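Initiator protein NS1 (Human bocavirus, PDB 4KW3) probably binds and nicks the viral replication origin, unwinds the DNA and starts rolling-circle replication, its N-terminal domain supplying origin recognition and nickase activity. Local coordinates at residues Y211-N216 / N259-L264; C228-N233 / L252-R257. One frame throughout, in Å; residues are numbered along the deposited sequence.

The two contacts illustrate how the last helix and its approach meet neighbouring chain through different chemistry. Both involve helix 257-268 or the loop that leads into it, their centres lie about 10 Å apart, and both are partly buried, though exposed residues take part only in contact 2. Contact 1 sets the side of that helix against the chain leaving helix 204-212, through apolar carbon and a ring edge. In contact 2, where two loops meet, a carboxylate, a hydroxyl, an amide and peptide groups do the work through hydrogen bonds. Arg257 joins them: it belongs to 252-257, yet its guanidinium NH1 is hydrogen-bonded to Leu213 O of 211-216.

Contact 1 (Y211-N216 / N259-L264)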
ATOM      1  N   TYR A 211       6.475 -12.728  -2.646  1.00 44.24           N
ATOM      2  CA  TYR A 211       5.771 -12.417  -1.413  1.00 46.75           C
ATOM      3  C   TYR A 211       4.604 -11.447  -1.638  1.00 38.20           C
ATOM      4  O   TYR A 211       3.543 -11.649  -1.084  1.00 49.24           O
ATOM      5  CB  TYR A 211       6.702 -11.920  -0.268  1.00 27.87           C
ATOM      6  CG  TYR A 211       5.854 -11.475   0.908  1.00 42.92           C
ATOM      7  CD1 TYR A 211       5.339 -12.412   1.817  1.00 40.04           C
ATOM      8  CD2 TYR A 211       5.493 -10.130   1.071  1.00 40.75           C
ATOM      9  CE1 TYR A 211       4.501 -12.020   2.860  1.00 41.25           C
ATOM     10  CE2 TYR A 211       4.657  -9.730   2.112  1.00 47.89           C
ATOM     11  CZ  TYR A 211       4.160 -10.685   3.000  1.00 56.88           C
ATOM     12  OH  TYR A 211       3.330 -10.301   4.034  1.00 69.74           O
ATOM     13  N   LEU A 212       4.761 -10.445  -2.489  1.00 41.43           N
ATOM     14  CA  LEU A 212       3.695  -9.450  -2.669  1.00 36.33           C
ATOM     15  C   LEU A 212       2.633  -9.868  -3.717  1.00 43.66           C
ATOM     16  O   LEU A 212       1.437  -9.678  -3.499  1.00 41.18           O
ATOM     17  CB  LEU A 212       4.292  -8.089  -3.017  1.00 34.82           C
ATOM     18  CG  LEU A 212       5.119  -7.387  -1.927  1.00 44.19           C
ATOM     19  CD1 LEU A 212       5.636  -6.056  -2.449  1.00 39.85           C
ATOM     20  CD2 LEU A 212       4.281  -7.165  -0.653  1.00 36.30           C
ATOM     21  N   LEU A 213       3.070 -10.451  -4.835  1.00 35.86           N
ATOM     22  CA  LEU A 213       2.160 -10.818  -5.920  1.00 29.45           C
ATOM     23  C   LEU A 213       1.118 -11.895  -5.608  1.00 39.66           C
ATOM     24  O   LEU A 213      -0.075 -11.695  -5.851  1.00 47.10           O
ATOM     25  CB  LEU A 213       2.928 -11.187  -7.188  1.00 38.15           C
ATOM     26  CG  LEU A 213       3.375  -9.978  -7.999  1.00 39.33           C
ATOM     27  CD1 LEU A 213       3.800 -10.438  -9.363  1.00 44.80           C
ATOM     28  CD2 LEU A 213       2.237  -8.961  -8.071  1.00 39.25           C
ATOM     29  N   PRO A 214       1.547 -13.031  -5.043  1.00 45.23           N
ATOM     30  CA  PRO A 214       0.546 -14.109  -4.988  1.00 45.77           C
ATOM     31  C   PRO A 214      -0.414 -13.996  -3.805  1.00 42.75           C
ATOM     32  O   PRO A 214      -0.449 -14.834  -2.917  1.00 44.63           O
ATOM     33  CB  PRO A 214       1.406 -15.371  -4.918  1.00 38.69           C
ATOM     34  CG  PRO A 214       2.668 -14.932  -4.247  1.00 34.02           C
ATOM     35  CD  PRO A 214       2.865 -13.460  -4.535  1.00 39.28           C
ATOM     36  N   LYS A 215      -1.197 -12.928  -3.820  1.00 43.26           N
ATOM     37  CA  LYS A 215      -2.236 -12.718  -2.827  1.00 40.06           C
ATOM     38  C   LYS A 215      -3.553 -12.449  -3.551  1.00 46.20           C
ATOM     39  O   LYS A 215      -3.564 -11.991  -4.696  1.00 52.30           O
ATOM     40  CB  LYS A 215      -1.878 -11.541  -1.915  1.00 34.68           C
ATOM     41  CG  LYS A 215      -0.560 -11.700  -1.190  1.00 38.52           C
ATOM     42  CD  LYS A 215      -0.312 -10.546  -0.250  1.00 44.67           C
ATOM     43  CE  LYS A 215       1.012 -10.697   0.489  1.00 51.28           C
ATOM     44  NZ  LYS A 215       1.071  -9.801   1.678  1.00 61.71           N
ATOM     45  N   ASN A 216      -4.669 -12.727  -2.891  1.00 45.22           N
ATOM     46  CA  ASN A 216      -5.956 -12.384  -3.482  1.00 44.42           C
ATOM     47  C   ASN A 216      -6.337 -10.988  -3.023  1.00 42.93           C
ATOM     48  O   ASN A 216      -5.824 -10.498  -2.014  1.00 48.80           O
ATOM     49  CB  ASN A 216      -7.015 -13.410  -3.108  1.00 32.49           C
ATOM     50  CG  ASN A 216      -6.646 -14.812  -3.572  1.00 44.02           C
ATOM     51  OD1 ASN A 216      -6.194 -15.001  -4.709  1.00 36.56           O
ATOM     52  ND2 ASN A 216      -6.855 -15.806  -2.708  1.00 40.91           N
ATOM     53  N   ASN A 259      -1.616 -13.227 -14.326  1.00 41.08           N
ATOM     54  CA  ASN A 259      -0.798 -13.337 -15.523  1.00 51.37           C
ATOM     55  C   ASN A 259       0.528 -12.590 -15.387  1.00 43.35           C
ATOM     56  O   ASN A 259       1.580 -13.085 -15.807  1.00 43.42           O
ATOM     57  CB  ASN A 259      -1.561 -12.884 -16.769  1.00 72.26           C
ATOM     58  CG  ASN A 259      -0.766 -13.106 -18.039  1.00 88.31           C
ATOM     59  OD1 ASN A 259      -0.717 -12.246 -18.917  1.00 95.23           O
ATOM     60  ND2 ASN A 259      -0.109 -14.261 -18.129  1.00 93.95           N
ATOM     61  N   TYR A 260       0.477 -11.413 -14.775  1.00 44.31           N
ATOM     62  CA  TYR A 260       1.687 -10.627 -14.479  1.00 43.21           C
ATOM     63  C   TYR A 260       2.675 -11.465 -13.683  1.00 41.14           C
ATOM     64  O   TYR A 260       3.844 -11.558 -14.048  1.00 45.22           O
ATOM     65  CB  TYR A 260       1.316  -9.374 -13.695  1.00 31.32           C
ATOM     66  CG  TYR A 260       2.343  -8.285 -13.719  1.00 39.23           C
ATOM     67  CD1 TYR A 260       3.440  -8.314 -12.858  1.00 33.55           C
ATOM     68  CD2 TYR A 260       2.185  -7.179 -14.549  1.00 38.88           C
ATOM     69  CE1 TYR A 260       4.369  -7.286 -12.847  1.00 30.55           C
ATOM     70  CE2 TYR A 260       3.100  -6.163 -14.556  1.00 37.29           C
ATOM     71  CZ  TYR A 260       4.201  -6.215 -13.704  1.00 43.19           C
ATOM     72  OH  TYR A 260       5.114  -5.183 -13.717  1.00 52.34           O
ATOM     73  N   HIS A 261       2.185 -12.105 -12.619  1.00 41.19           N
ATOM     74  CA  HIS A 261       2.997 -13.032 -11.827  1.00 44.20           C
ATOM     75  C   HIS A 261       3.577 -14.197 -12.630  1.00 51.23           C
ATOM     76  O   HIS A 261       4.746 -14.562 -12.462  1.00 51.50           O
ATOM     77  CB  HIS A 261       2.163 -13.586 -10.694  1.00 32.61           C
ATOM     78  CG  HIS A 261       2.863 -14.627  -9.887  1.00 35.79           C
ATOM     79  ND1 HIS A 261       2.808 -15.970 -10.198  1.00 36.62           N
ATOM     80  CD2 HIS A 261       3.637 -14.527  -8.783  1.00 41.33           C
ATOM     81  CE1 HIS A 261       3.513 -16.653  -9.317  1.00 33.45           C
ATOM     82  NE2 HIS A 261       4.030 -15.802  -8.449  1.00 44.24           N
ATOM     83  N   ALA A 262       2.744 -14.773 -13.495  1.00 50.75           N
ATOM     84  CA  ALA A 262       3.125 -15.909 -14.328  1.00 49.81           C
ATOM     85  C   ALA A 262       4.271 -15.520 -15.260  1.00 45.46           C
ATOM     86  O   ALA A 262       5.232 -16.262 -15.414  1.00 47.52           O
ATOM     87  CB  ALA A 262       1.932 -16.384 -15.137  1.00 31.67           C
ATOM     88  N   THR A 263       4.160 -14.349 -15.884  1.00 34.95           N
ATOM     89  CA  THR A 263       5.210 -13.856 -16.753  1.00 38.59           C
ATOM     90  C   THR A 263       6.530 -13.668 -15.992  1.00 53.59           C
ATOM     91  O   THR A 263       7.574 -14.117 -16.455  1.00 62.36           O
ATOM     92  CB  THR A 263       4.800 -12.537 -17.420  1.00 44.95           C
ATOM     93  OG1 THR A 263       3.626 -12.751 -18.214  1.00 54.32           O
ATOM     94  CG2 THR A 263       5.919 -12.009 -18.295  1.00 40.08           C
ATOM     95  N   LEU A 264       6.487 -13.019 -14.824  1.00 46.86           N
ATOM     96  CA  LEU A 264       7.685 -12.914 -13.986  1.00 47.42           C
ATOM     97  C   LEU A 264       8.257 -14.278 -13.620  1.00 45.49           C
ATOM     98  O   LEU A 264       9.463 -14.487 -13.661  1.00 40.63           O
ATOM     99  CB  LEU A 264       7.427 -12.109 -12.710  1.00 38.09           C
ATOM    100  CG  LEU A 264       7.191 -10.617 -12.891  1.00 40.93           C
ATOM    101  CD1 LEU A 264       6.983  -9.946 -11.535  1.00 43.82           C
ATOM    102  CD2 LEU A 264       8.342  -9.987 -13.654  1.00 46.50           C
TER
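Leu213 reaches from the chain leaving helix 204-212 toward the helix that carries His261, passing beside that ring. Leu213 CB meets the imidazole at the edge, near the ring plane, 3.8 Å from His261 CD2. The isobutyl chain then runs on nearly extended, CD1 lying anti to CA (chi2 -166°), which carries this methyl past the ring to the helix backbone. There Leu213 CD1 comes within 3.7 Å of His261 CA. Two more side chains border the same methyl. Leu213 CD1 lies at the edge of the Tyr260 ring, 4.1 Å from Tyr260 CD1. Leu213 CD1 also meets Leu264 CD1 at 3.9 Å. One methyl thus touches residues on successive turns of helix 257-268, and the leucine and histidine side chains lie alongside, pointing opposite ways. Beside them, Pro214 CB approaches His261 NE2 obliquely at 4.4 Å, from the centre of an inverse gamma turn. No hydrogen bond crosses the interface. Phe208 also packs on Leu213 and Tyr260, while Phe235 meets the His261 ring edge-to-face; the Tyr260 hydroxyl bonds to the backbone N of Ile8. Just beyond, Lys215 forms a salt bridge with Glu108, a predicted metal ligand. Leu213 and Pro214 belong to the predicted RCR-3 motif, which begins at the presumed nucleophile Tyr211, as in HUH-type rolling-circle nickases.

Contact 2 (C228-N233 / L252-R257); sequences CTSPDN and LPEHYR
Two short turns meet where the loop after helix 225-228 faces the entry to helix 257-268, and Glu254 joins them by reaching across to Ser230. The Glu254 chain leaves with CG anti to its own backbone N and then bends at chi2 (-79°), bringing the carboxylate to both polar groups of the serine. Ser230 N donates to Glu254 OE2 over 2.6 Å, approaching from above the carboxylate plane. The hydroxyl takes the other oxygen: Ser230 OG donates to the syn lone pair of Glu254 OE1 at 2.8 Å. With OG standing between its own N and carbonyl carbon (chi1 63°), the serine presents its hydroxyl and peptide N-H to one carboxylate, a two-point grip that should fix the carboxylate's rotation. The Thr229 side chain runs nearly perpendicular to that of Glu254, Thr229 CG2 lying 3.5 Å from Glu254 OE2.

The receiving loop is shaped by a single 3-10 turn, closed by Asn233 N to Ser230 O at 2.8 Å, and this folds Asn233 back over the serine. Asn233 ND2 donates to Ser230 OG at 2.9 Å, the oxygen lying some way off the amide plane, so the hydroxyl is acceptor as well as donor. Asn233 ND2 also makes a weak bond to His255 O at 3.3 Å. On the other branch of the amide, Asn233 OD1 accepts from the backbone N of Lys258, in the first turn of helix 257-268. Arg257 directs its long side chain away from this loop, toward Leu213 O and Gln106, its hydrogen-bond partners, with a cation-pi contact to Tyr242.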
ATOM      1  N   CYS A 228     -13.867  -9.791  -4.232  1.00 50.17           N
ATOM      2  CA  CYS A 228     -13.029  -8.748  -4.821  1.00 35.97           C
ATOM      3  C   CYS A 228     -12.061  -9.258  -5.857  1.00 43.09           C
ATOM      4  O   CYS A 228     -11.409  -8.458  -6.529  1.00 41.27           O
ATOM      5  CB  CYS A 228     -12.251  -7.999  -3.739  1.00 34.89           C
ATOM      6  SG  CYS A 228     -13.260  -7.323  -2.414  1.00 60.67           S
ATOM      7  N   THR A 229     -11.891 -10.576  -5.920  1.00 45.77           N
ATOM      8  CA  THR A 229     -10.928 -11.198  -6.844  1.00 35.27           C
ATOM      9  C   THR A 229     -11.661 -11.967  -7.907  1.00 41.82           C
ATOM     10  O   THR A 229     -12.534 -12.792  -7.600  1.00 54.38           O
ATOM     11  CB  THR A 229      -9.965 -12.188  -6.101  1.00 43.57           C
ATOM     12  OG1 THR A 229      -9.373 -11.527  -4.973  1.00 34.48           O
ATOM     13  CG2 THR A 229      -8.884 -12.739  -7.026  1.00 34.18           C
ATOM     14  N   SER A 230     -11.318 -11.700  -9.159  1.00 38.50           N
ATOM     15  CA  SER A 230     -11.903 -12.450 -10.270  1.00 47.17           C
ATOM     16  C   SER A 230     -11.230 -13.814 -10.413  1.00 50.88           C
ATOM     17  O   SER A 230     -10.038 -13.957 -10.173  1.00 46.10           O
ATOM     18  CB  SER A 230     -11.827 -11.638 -11.559  1.00 37.99           C
ATOM     19  OG  SER A 230     -10.483 -11.398 -11.919  1.00 36.79           O
ATOM     20  N   PRO A 231     -12.004 -14.828 -10.813  1.00 53.64           N
ATOM     21  CA  PRO A 231     -11.555 -16.228 -10.792  1.00 46.08           C
ATOM     22  C   PRO A 231     -10.212 -16.519 -11.461  1.00 45.72           C
ATOM     23  O   PRO A 231      -9.416 -17.216 -10.857  1.00 55.07           O
ATOM     24  CB  PRO A 231     -12.696 -16.943 -11.489  1.00 41.47           C
ATOM     25  CG  PRO A 231     -13.878 -16.140 -11.060  1.00 42.04           C
ATOM     26  CD  PRO A 231     -13.445 -14.722 -11.077  1.00 40.76           C
ATOM     27  N   ASP A 232      -9.929 -15.955 -12.628  1.00 55.38           N
ATOM     28  CA  ASP A 232      -8.611 -16.116 -13.264  1.00 53.70           C
ATOM     29  C   ASP A 232      -7.430 -15.568 -12.441  1.00 53.69           C
ATOM     30  O   ASP A 232      -6.262 -15.822 -12.742  1.00 61.90           O
ATOM     31  CB  ASP A 232      -8.612 -15.437 -14.624  1.00 58.47           C
ATOM     32  CG  ASP A 232      -9.559 -16.098 -15.591  1.00 71.48           C
ATOM     33  OD1 ASP A 232      -9.988 -17.241 -15.318  1.00 71.23           O
ATOM     34  OD2 ASP A 232      -9.875 -15.468 -16.619  1.00 79.27           O
ATOM     35  N   ASN A 233      -7.729 -14.804 -11.404  1.00 46.56           N
ATOM     36  CA  ASN A 233      -6.671 -14.224 -10.604  1.00 50.35           C
ATOM     37  C   ASN A 233      -6.619 -14.762  -9.185  1.00 46.12           C
ATOM     38  O   ASN A 233      -5.973 -14.193  -8.305  1.00 47.31           O
ATOM     39  CB  ASN A 233      -6.821 -12.707 -10.618  1.00 45.14           C
ATOM     40  CG  ASN A 233      -6.623 -12.136 -12.004  1.00 48.05           C
ATOM     41  OD1 ASN A 233      -5.486 -11.922 -12.430  1.00 49.44           O
ATOM     42  ND2 ASN A 233      -7.728 -11.923 -12.737  1.00 42.98           N
ATOM     43  N   LEU A 252      -1.156  -2.106 -11.052  1.00 41.15           N
ATOM     44  CA  LEU A 252      -1.316  -3.444 -11.603  1.00 39.91           C
ATOM     45  C   LEU A 252      -2.801  -3.788 -11.457  1.00 41.41           C
ATOM     46  O   LEU A 252      -3.291  -3.978 -10.347  1.00 41.69           O
ATOM     47  CB  LEU A 252      -0.436  -4.415 -10.827  1.00 34.98           C
ATOM     48  CG  LEU A 252      -0.482  -5.929 -10.999  1.00 39.27           C
ATOM     49  CD1 LEU A 252      -0.901  -6.384 -12.390  1.00 39.72           C
ATOM     50  CD2 LEU A 252       0.880  -6.479 -10.624  1.00 43.29           C
ATOM     51  N   PRO A 253      -3.538  -3.798 -12.575  1.00 41.86           N
ATOM     52  CA  PRO A 253      -4.999  -3.978 -12.504  1.00 43.71           C
ATOM     53  C   PRO A 253      -5.333  -5.398 -12.064  1.00 46.86           C
ATOM     54  O   PRO A 253      -4.661  -6.349 -12.497  1.00 51.08           O
ATOM     55  CB  PRO A 253      -5.470  -3.736 -13.954  1.00 37.66           C
ATOM     56  CG  PRO A 253      -4.279  -3.075 -14.670  1.00 35.11           C
ATOM     57  CD  PRO A 253      -3.060  -3.659 -13.965  1.00 37.25           C
ATOM     58  N   GLU A 254      -6.336  -5.520 -11.196  1.00 43.97           N
ATOM     59  CA  GLU A 254      -6.788  -6.807 -10.654  1.00 32.44           C
ATOM     60  C   GLU A 254      -6.807  -7.903 -11.691  1.00 43.62           C
ATOM     61  O   GLU A 254      -6.362  -9.009 -11.419  1.00 47.30           O
ATOM     62  CB  GLU A 254      -8.191  -6.678 -10.019  1.00 33.25           C
ATOM     63  CG  GLU A 254      -8.623  -7.857  -9.142  1.00 48.43           C
ATOM     64  CD  GLU A 254      -9.131  -9.083  -9.923  1.00 55.57           C
ATOM     65  OE1 GLU A 254      -9.523  -8.949 -11.095  1.00 63.34           O
ATOM     66  OE2 GLU A 254      -9.159 -10.191  -9.352  1.00 65.99           O
ATOM     67  N   HIS A 255      -7.308  -7.609 -12.887  1.00 42.48           N
ATOM     68  CA  HIS A 255      -7.556  -8.690 -13.847  1.00 47.43           C
ATOM     69  C   HIS A 255      -6.292  -9.201 -14.559  1.00 44.96           C
ATOM     70  O   HIS A 255      -6.332 -10.228 -15.208  1.00 55.94           O
ATOM     71  CB  HIS A 255      -8.638  -8.289 -14.858  1.00 45.48           C
ATOM     72  CG  HIS A 255      -8.276  -7.093 -15.670  1.00 63.16           C
ATOM     73  ND1 HIS A 255      -8.556  -5.804 -15.261  1.00 78.29           N
ATOM     74  CD2 HIS A 255      -7.642  -6.984 -16.862  1.00 65.35           C
ATOM     75  CE1 HIS A 255      -8.110  -4.953 -16.169  1.00 79.31           C
ATOM     76  NE2 HIS A 255      -7.550  -5.643 -17.150  1.00 73.54           N
ATOM     77  N   TYR A 256      -5.166  -8.513 -14.396  1.00 43.65           N
ATOM     78  CA  TYR A 256      -3.908  -8.969 -14.971  1.00 51.23           C
ATOM     79  C   TYR A 256      -2.956  -9.560 -13.926  1.00 48.28           C
ATOM     80  O   TYR A 256      -1.874 -10.019 -14.305  1.00 53.43           O
ATOM     81  CB  TYR A 256      -3.175  -7.817 -15.673  1.00 70.72           C
ATOM     82  CG  TYR A 256      -3.864  -7.233 -16.884  1.00 92.90           C
ATOM     83  CD1 TYR A 256      -4.541  -8.041 -17.788  1.00102.51           C
ATOM     84  CD2 TYR A 256      -3.850  -5.857 -17.115  1.00102.63           C
ATOM     85  CE1 TYR A 256      -5.174  -7.497 -18.905  1.00106.89           C
ATOM     86  CE2 TYR A 256      -4.481  -5.304 -18.222  1.00104.42           C
ATOM     87  CZ  TYR A 256      -5.140  -6.129 -19.114  1.00109.56           C
ATOM     88  OH  TYR A 256      -5.766  -5.585 -20.217  1.00116.82           O
ATOM     89  N   ARG A 257      -3.312  -9.505 -12.633  1.00 32.64           N
ATOM     90  CA  ARG A 257      -2.335  -9.841 -11.558  1.00 45.94           C
ATOM     91  C   ARG A 257      -1.728 -11.237 -11.773  1.00 40.98           C
ATOM     92  O   ARG A 257      -0.512 -11.377 -11.882  1.00 48.08           O
ATOM     93  CB  ARG A 257      -2.868  -9.647 -10.091  1.00 30.07           C
ATOM     94  CG  ARG A 257      -1.825 -10.020  -8.991  1.00 51.70           C
ATOM     95  CD  ARG A 257      -2.261  -9.858  -7.501  1.00 29.21           C
ATOM     96  NE  ARG A 257      -2.063  -8.493  -7.071  1.00 49.62           N
ATOM     97  CZ  ARG A 257      -1.205  -8.069  -6.148  1.00 48.05           C
ATOM     98  NH1 ARG A 257      -0.443  -8.889  -5.440  1.00 42.77           N
ATOM     99  NH2 ARG A 257      -1.153  -6.781  -5.904  1.00 57.86           N
TER